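ORF59 (PDB 3HSL) serves as the accessory subunit of the viral DNA polymerase in lytic replication, raising its processivity, probably as a sliding clamp. Local coordinates at residues A[251-264]-A[293-305]. Numbering follows the deposited sequence.
Sequences RVSLESLIAALRLC and SGDVKLSVLLLEV
Leu302 fills the angle between the end of strand 248-253 and helix 254-263, its two methyls shared among four partners, Val252, Ser256, Leu257 and Ala260. With CG beside the backbone N (chi1 -62°), the branch is carried to the helix: CD2 lies against CB of Ser256 at 3.6 Å, while CD1 meets CD1 of Leu257 at 3.9 Å, those two chains crossing near a right angle. Val252 packs on it from the strand, its CG1 3.7 Å from CB of Leu302. Further along, Ala260 offers just a methyl, small enough to let the helix settle on branched Val300 (CB to CB 3.9 Å). CG2 of that valine also touches Cys264 SG, and Leu298 reaches the helix end, where its CD2 lies 3.5 Å from the carbonyl O of Leu263.

Polar links gather at the other end. The backbone N of Val305 donates to Arg251 O at 2.9 Å, tying the residue after Glu304 to the strand end. Arg251 and Glu304 run side by side, but their charged groups stay apart; it is the aliphatic CG of Arg251 that approaches OE2. Ser253 is the N-cap of the helix, its OG accepting a weak bond from Ser256 N and also bonded to Asp193 and Thr59. Ser256 is small enough to face the strand, and its buried OG is satisfied by Val57 O and Ala60 N.

Leu63 of strand 61-67 also packs on Val300 and Leu263. The helix lies antiparallel (171°) over strand 296-302 through Ser256 and Ala260, while Leu254, Leu257 and Leu261 pack against Leu185 of helix 175-186, as in the DNA-clamp fold of processivity factors.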
ATOM      1  N   ARG A 251      14.337 -12.863  30.398  1.00 19.90           N
ATOM      2  CA  ARG A 251      12.992 -13.341  30.125  1.00 20.52           C
ATOM      3  C   ARG A 251      12.295 -12.296  29.260  1.00 20.61           C
ATOM      4  O   ARG A 251      11.761 -11.290  29.733  1.00 21.31           O
ATOM      5  CB  ARG A 251      12.211 -13.796  31.367  1.00 20.75           C
ATOM      6  CG  ARG A 251      12.138 -12.885  32.539  1.00 22.39           C
ATOM      7  CD  ARG A 251      11.197 -13.499  33.590  1.00 24.80           C
ATOM      8  NE  ARG A 251      11.586 -14.860  33.962  1.00 26.88           N
ATOM      9  CZ  ARG A 251      12.396 -15.173  34.975  1.00 29.07           C
ATOM     10  NH1 ARG A 251      12.919 -14.223  35.742  1.00 29.68           N
ATOM     11  NH2 ARG A 251      12.686 -16.444  35.228  1.00 29.88           N
ATOM     12  N   VAL A 252      12.324 -12.572  27.970  1.00 19.95           N
ATOM     13  CA  VAL A 252      11.784 -11.684  26.971  1.00 20.06           C
ATOM     14  C   VAL A 252      10.504 -12.198  26.332  1.00 20.28           C
ATOM     15  O   VAL A 252      10.093 -13.351  26.564  1.00 20.32           O
ATOM     16  CB  VAL A 252      12.826 -11.510  25.856  1.00 20.01           C
ATOM     17  CG1 VAL A 252      14.154 -11.061  26.456  1.00 20.15           C
ATOM     18  CG2 VAL A 252      13.021 -12.810  25.131  1.00 18.63           C
ATOM     19  N   SER A 253       9.882 -11.333  25.529  1.00 20.16           N
ATOM     20  CA  SER A 253       8.657 -11.685  24.828  1.00 20.45           C
ATOM     21  C   SER A 253       8.925 -12.614  23.666  1.00 20.92           C
ATOM     22  O   SER A 253       9.801 -12.337  22.838  1.00 20.54           O
ATOM     23  CB  SER A 253       7.992 -10.449  24.271  1.00 20.53           C
ATOM     24  OG  SER A 253       6.959 -10.842  23.392  1.00 21.06           O
ATOM     25  N   LEU A 254       8.165 -13.710  23.613  1.00 21.47           N
ATOM     26  CA  LEU A 254       8.281 -14.700  22.547  1.00 22.21           C
ATOM     27  C   LEU A 254       8.021 -14.107  21.174  1.00 23.66           C
ATOM     28  O   LEU A 254       8.788 -14.387  20.258  1.00 24.28           O
ATOM     29  CB  LEU A 254       7.349 -15.883  22.775  1.00 22.12           C
ATOM     30  CG  LEU A 254       7.420 -17.025  21.746  1.00 22.06           C
ATOM     31  CD1 LEU A 254       8.819 -17.643  21.631  1.00 22.03           C
ATOM     32  CD2 LEU A 254       6.392 -18.092  22.056  1.00 20.74           C
ATOM     33  N   GLU A 255       6.957 -13.302  21.022  1.00 24.68           N
ATOM     34  CA  GLU A 255       6.661 -12.662  19.730  1.00 25.51           C
ATOM     35  C   GLU A 255       7.849 -11.827  19.304  1.00 25.39           C
ATOM     36  O   GLU A 255       8.296 -11.909  18.153  1.00 26.15           O
ATOM     37  CB  GLU A 255       5.465 -11.714  19.778  1.00 26.43           C
ATOM     38  CG  GLU A 255       4.080 -12.314  20.035  1.00 28.93           C
ATOM     39  CD  GLU A 255       2.979 -11.240  19.967  1.00 30.56           C
ATOM     40  OE1 GLU A 255       3.243 -10.137  19.395  1.00 28.95           O
ATOM     41  OE2 GLU A 255       1.862 -11.518  20.487  1.00 31.36           O
ATOM     42  N   SER A 256       8.355 -11.024  20.237  1.00 24.55           N
ATOM     43  CA  SER A 256       9.499 -10.179  19.941  1.00 24.14           C
ATOM     44  C   SER A 256      10.708 -11.006  19.526  1.00 23.71           C
ATOM     45  O   SER A 256      11.435 -10.618  18.625  1.00 24.02           O
ATOM     46  CB  SER A 256       9.839  -9.272  21.121  1.00 24.10           C
ATOM     47  OG  SER A 256       8.792  -8.341  21.352  1.00 24.69           O
ATOM     48  N   LEU A 257      10.917 -12.145  20.176  1.00 23.01           N
ATOM     49  CA  LEU A 257      12.064 -12.982  19.868  1.00 22.27           C
ATOM     50  C   LEU A 257      11.985 -13.551  18.459  1.00 21.85           C
ATOM     51  O   LEU A 257      12.950 -13.458  17.716  1.00 21.61           O
ATOM     52  CB  LEU A 257      12.257 -14.069  20.931  1.00 22.26           C
ATOM     53  CG  LEU A 257      13.455 -15.028  20.813  1.00 22.31           C
ATOM     54  CD1 LEU A 257      14.789 -14.300  20.666  1.00 22.88           C
ATOM     55  CD2 LEU A 257      13.511 -15.961  21.999  1.00 21.39           C
ATOM     56  N   ILE A 258      10.840 -14.134  18.106  1.00 21.70           N
ATOM     57  CA  ILE A 258      10.612 -14.703  16.780  1.00 21.69           C
ATOM     58  C   ILE A 258      10.917 -13.623  15.720  1.00 21.48           C
ATOM     59  O   ILE A 258      11.810 -13.774  14.894  1.00 21.36           O
ATOM     60  CB  ILE A 258       9.127 -15.137  16.591  1.00 22.03           C
ATOM     61  CG1 ILE A 258       8.608 -16.066  17.717  1.00 23.22           C
ATOM     62  CG2 ILE A 258       8.912 -15.767  15.201  1.00 21.68           C
ATOM     63  CD1 ILE A 258       9.150 -17.489  17.730  1.00 23.09           C
ATOM     64  N   ALA A 259      10.162 -12.532  15.759  1.00 21.27           N
ATOM     65  CA  ALA A 259      10.334 -11.434  14.822  1.00 21.08           C
ATOM     66  C   ALA A 259      11.780 -10.923  14.822  1.00 21.14           C
ATOM     67  O   ALA A 259      12.366 -10.671  13.767  1.00 20.75           O
ATOM     68  CB  ALA A 259       9.384 -10.320  15.177  1.00 20.84           C
ATOM     69  N   ALA A 260      12.357 -10.771  16.011  1.00 21.05           N
ATOM     70  CA  ALA A 260      13.715 -10.292  16.103  1.00 20.79           C
ATOM     71  C   ALA A 260      14.614 -11.204  15.272  1.00 21.06           C
ATOM     72  O   ALA A 260      15.309 -10.724  14.379  1.00 21.68           O
ATOM     73  CB  ALA A 260      14.163 -10.217  17.532  1.00 20.43           C
ATOM     74  N   LEU A 261      14.593 -12.506  15.561  1.00 20.85           N
ATOM     75  CA  LEU A 261      15.408 -13.485  14.834  1.00 20.70           C
ATOM     76  C   LEU A 261      15.090 -13.590  13.349  1.00 21.94           C
ATOM     77  O   LEU A 261      15.939 -13.973  12.553  1.00 22.53           O
ATOM     78  CB  LEU A 261      15.272 -14.866  15.454  1.00 19.76           C
ATOM     79  CG  LEU A 261      15.796 -15.124  16.864  1.00 18.53           C
ATOM     80  CD1 LEU A 261      15.379 -16.527  17.255  1.00 16.97           C
ATOM     81  CD2 LEU A 261      17.324 -14.919  17.000  1.00 16.03           C
ATOM     82  N   ARG A 262      13.866 -13.251  12.977  1.00 22.85           N
ATOM     83  CA  ARG A 262      13.447 -13.330  11.601  1.00 23.69           C
ATOM     84  C   ARG A 262      13.839 -12.065  10.839  1.00 23.87           C
ATOM     85  O   ARG A 262      14.214 -12.138   9.673  1.00 23.97           O
ATOM     86  CB  ARG A 262      11.964 -13.703  11.575  1.00 24.66           C
ATOM     87  CG  ARG A 262      11.326 -13.908  10.207  1.00 30.35           C
ATOM     88  CD  ARG A 262      10.348 -15.134  10.295  1.00 34.23           C
ATOM     89  NE  ARG A 262       9.224 -15.022  11.232  1.00 36.60           N
ATOM     90  CZ  ARG A 262       7.940 -14.897  10.877  1.00 38.21           C
ATOM     91  NH1 ARG A 262       7.577 -14.870   9.588  1.00 37.28           N
ATOM     92  NH2 ARG A 262       7.010 -14.803  11.825  1.00 38.60           N
ATOM     93  N   LEU A 263      13.756 -10.916  11.512  1.00 23.97           N
ATOM     94  CA  LEU A 263      14.110  -9.605  10.952  1.00 23.61           C
ATOM     95  C   LEU A 263      15.614  -9.406  10.747  1.00 22.87           C
ATOM     96  O   LEU A 263      16.036  -8.743   9.798  1.00 21.83           O
ATOM     97  CB  LEU A 263      13.535  -8.468  11.830  1.00 23.82           C
ATOM     98  CG  LEU A 263      12.007  -8.227  11.797  1.00 25.14           C
ATOM     99  CD1 LEU A 263      11.421  -7.459  13.016  1.00 24.28           C
ATOM    100  CD2 LEU A 263      11.527  -7.610  10.465  1.00 24.58           C
ATOM    101  N   CYS A 264      16.414  -9.978  11.636  1.00 23.13           N
ATOM    102  CA  CYS A 264      17.865  -9.851  11.542  1.00 24.10           C
ATOM    103  C   CYS A 264      18.542 -10.925  10.668  1.00 24.93           C
ATOM    104  O   CYS A 264      19.772 -10.969  10.567  1.00 24.91           O
ATOM    105  CB  CYS A 264      18.471  -9.816  12.924  1.00 24.02           C
ATOM    106  SG  CYS A 264      17.793  -8.475  13.860  1.00 25.77           S
ATOM    107  N   SER A 293      27.734  -3.964   3.760  1.00 34.77           N
ATOM    108  CA  SER A 293      26.884  -3.411   4.824  1.00 34.52           C
ATOM    109  C   SER A 293      27.636  -2.596   5.905  1.00 34.51           C
ATOM    110  O   SER A 293      27.208  -2.561   7.064  1.00 34.80           O
ATOM    111  CB  SER A 293      25.984  -4.499   5.453  1.00 34.29           C
ATOM    112  OG  SER A 293      26.719  -5.581   5.994  1.00 32.79           O
ATOM    113  N   GLY A 294      28.744  -1.950   5.514  1.00 34.13           N
ATOM    114  CA  GLY A 294      29.572  -1.125   6.419  1.00 33.12           C
ATOM    115  C   GLY A 294      28.862   0.089   7.024  1.00 32.17           C
ATOM    116  O   GLY A 294      29.064   0.431   8.189  1.00 32.71           O
ATOM    117  N   ASP A 295      28.025   0.749   6.237  1.00 30.58           N
ATOM    118  CA  ASP A 295      27.297   1.919   6.715  1.00 28.99           C
ATOM    119  C   ASP A 295      25.992   1.510   7.387  1.00 27.48           C
ATOM    120  O   ASP A 295      25.136   2.359   7.637  1.00 27.74           O
ATOM    121  CB  ASP A 295      26.929   2.819   5.522  1.00 28.98           C
ATOM    122  CG  ASP A 295      28.134   3.309   4.746  1.00 29.68           C
ATOM    123  OD1 ASP A 295      29.269   3.313   5.286  1.00 30.29           O
ATOM    124  OD2 ASP A 295      27.933   3.700   3.575  1.00 30.07           O
ATOM    125  N   VAL A 296      25.819   0.225   7.688  1.00 25.45           N
ATOM    126  CA  VAL A 296      24.543  -0.206   8.242  1.00 23.46           C
ATOM    127  C   VAL A 296      24.589  -1.104   9.476  1.00 22.98           C
ATOM    128  O   VAL A 296      25.401  -2.026   9.571  1.00 22.77           O
ATOM    129  CB  VAL A 296      23.742  -0.976   7.144  1.00 23.02           C
ATOM    130  CG1 VAL A 296      22.366  -1.342   7.625  1.00 21.86           C
ATOM    131  CG2 VAL A 296      23.635  -0.171   5.870  1.00 21.33           C
ATOM    132  N   LYS A 297      23.698  -0.809  10.414  1.00 22.57           N
ATOM    133  CA  LYS A 297      23.525  -1.586  11.631  1.00 22.51           C
ATOM    134  C   LYS A 297      22.045  -1.903  11.790  1.00 22.71           C
ATOM    135  O   LYS A 297      21.184  -1.012  11.651  1.00 23.22           O
ATOM    136  CB  LYS A 297      24.059  -0.900  12.888  1.00 22.38           C
ATOM    137  CG  LYS A 297      25.561  -0.839  12.975  1.00 23.78           C
ATOM    138  CD  LYS A 297      25.992  -0.420  14.365  1.00 25.47           C
ATOM    139  CE  LYS A 297      27.499  -0.356  14.480  1.00 26.82           C
ATOM    140  NZ  LYS A 297      28.028   0.678  13.546  1.00 28.69           N
ATOM    141  N   LEU A 298      21.764  -3.173  12.079  1.00 22.27           N
ATOM    142  CA  LEU A 298      20.410  -3.665  12.267  1.00 21.63           C
ATOM    143  C   LEU A 298      20.319  -4.533  13.519  1.00 21.59           C
ATOM    144  O   LEU A 298      21.030  -5.535  13.639  1.00 22.05           O
ATOM    145  CB  LEU A 298      19.971  -4.492  11.054  1.00 21.12           C
ATOM    146  CG  LEU A 298      18.547  -5.091  11.075  1.00 20.60           C
ATOM    147  CD1 LEU A 298      17.503  -3.992  11.129  1.00 20.12           C
ATOM    148  CD2 LEU A 298      18.252  -6.016   9.895  1.00 18.17           C
ATOM    149  N   SER A 299      19.450  -4.162  14.457  1.00 20.70           N
ATOM    150  CA  SER A 299      19.295  -4.983  15.656  1.00 19.28           C
ATOM    151  C   SER A 299      17.950  -4.728  16.277  1.00 18.24           C
ATOM    152  O   SER A 299      17.257  -3.815  15.876  1.00 18.40           O
ATOM    153  CB  SER A 299      20.383  -4.690  16.685  1.00 19.01           C
ATOM    154  OG  SER A 299      20.187  -3.419  17.257  1.00 17.89           O
ATOM    155  N   VAL A 300      17.590  -5.546  17.258  1.00 17.55           N
ATOM    156  CA  VAL A 300      16.330  -5.411  17.967  1.00 16.83           C
ATOM    157  C   VAL A 300      16.634  -5.579  19.445  1.00 16.94           C
ATOM    158  O   VAL A 300      17.195  -6.577  19.847  1.00 17.23           O
ATOM    159  CB  VAL A 300      15.302  -6.491  17.558  1.00 16.65           C
ATOM    160  CG1 VAL A 300      14.024  -6.293  18.306  1.00 15.21           C
ATOM    161  CG2 VAL A 300      15.027  -6.487  16.031  1.00 16.18           C
ATOM    162  N   LEU A 301      16.266  -4.599  20.253  1.00 17.32           N
ATOM    163  CA  LEU A 301      16.478  -4.660  21.684  1.00 17.63           C
ATOM    164  C   LEU A 301      15.279  -5.353  22.304  1.00 18.98           C
ATOM    165  O   LEU A 301      14.148  -4.890  22.140  1.00 19.48           O
ATOM    166  CB  LEU A 301      16.588  -3.256  22.252  1.00 16.93           C
ATOM    167  CG  LEU A 301      17.692  -2.408  21.630  1.00 16.24           C
ATOM    168  CD1 LEU A 301      17.742  -1.030  22.234  1.00 13.48           C
ATOM    169  CD2 LEU A 301      19.027  -3.094  21.774  1.00 16.74           C
ATOM    170  N   LEU A 302      15.517  -6.460  23.009  1.00 19.85           N
ATOM    171  CA  LEU A 302      14.435  -7.197  23.659  1.00 20.00           C
ATOM    172  C   LEU A 302      14.346  -6.743  25.086  1.00 20.70           C
ATOM    173  O   LEU A 302      15.304  -6.879  25.854  1.00 21.09           O
ATOM    174  CB  LEU A 302      14.659  -8.705  23.608  1.00 19.54           C
ATOM    175  CG  LEU A 302      14.718  -9.357  22.232  1.00 19.74           C
ATOM    176  CD1 LEU A 302      14.934 -10.833  22.453  1.00 20.80           C
ATOM    177  CD2 LEU A 302      13.455  -9.127  21.414  1.00 18.26           C
ATOM    178  N   LEU A 303      13.194  -6.203  25.445  1.00 21.30           N
ATOM    179  CA  LEU A 303      12.988  -5.720  26.796  1.00 22.26           C
ATOM    180  C   LEU A 303      12.651  -6.830  27.763  1.00 23.29           C
ATOM    181  O   LEU A 303      11.926  -7.775  27.439  1.00 23.36           O
ATOM    182  CB  LEU A 303      11.925  -4.629  26.816  1.00 22.55           C
ATOM    183  CG  LEU A 303      12.352  -3.365  26.072  1.00 23.31           C
ATOM    184  CD1 LEU A 303      11.185  -2.437  25.782  1.00 24.42           C
ATOM    185  CD2 LEU A 303      13.443  -2.666  26.859  1.00 23.85           C
ATOM    186  N   GLU A 304      13.202  -6.683  28.962  1.00 24.62           N
ATOM    187  CA  GLU A 304      13.039  -7.615  30.056  1.00 25.82           C
ATOM    188  C   GLU A 304      11.550  -7.544  30.386  1.00 25.77           C
ATOM    189  O   GLU A 304      10.982  -6.455  30.428  1.00 26.22           O
ATOM    190  CB  GLU A 304      13.902  -7.113  31.216  1.00 26.68           C
ATOM    191  CG  GLU A 304      14.529  -8.179  32.141  1.00 30.43           C
ATOM    192  CD  GLU A 304      13.553  -9.016  32.938  1.00 32.80           C
ATOM    193  OE1 GLU A 304      12.393  -8.588  33.132  1.00 33.70           O
ATOM    194  OE2 GLU A 304      13.971 -10.116  33.373  1.00 33.86           O
ATOM    195  N   VAL A 305      10.918  -8.691  30.614  1.00 25.76           N
ATOM    196  CA  VAL A 305       9.484  -8.740  30.930  1.00 25.54           C
ATOM    197  C   VAL A 305       9.247  -9.164  32.382  1.00 25.75           C
ATOM    198  O   VAL A 305       9.672 -10.241  32.813  1.00 25.79           O
ATOM    199  CB  VAL A 305       8.702  -9.683  29.966  1.00 25.33           C
ATOM    200  CG1 VAL A 305       7.231  -9.744  30.353  1.00 25.60           C
ATOM    201  CG2 VAL A 305       8.844  -9.228  28.537  1.00 24.26           C
TER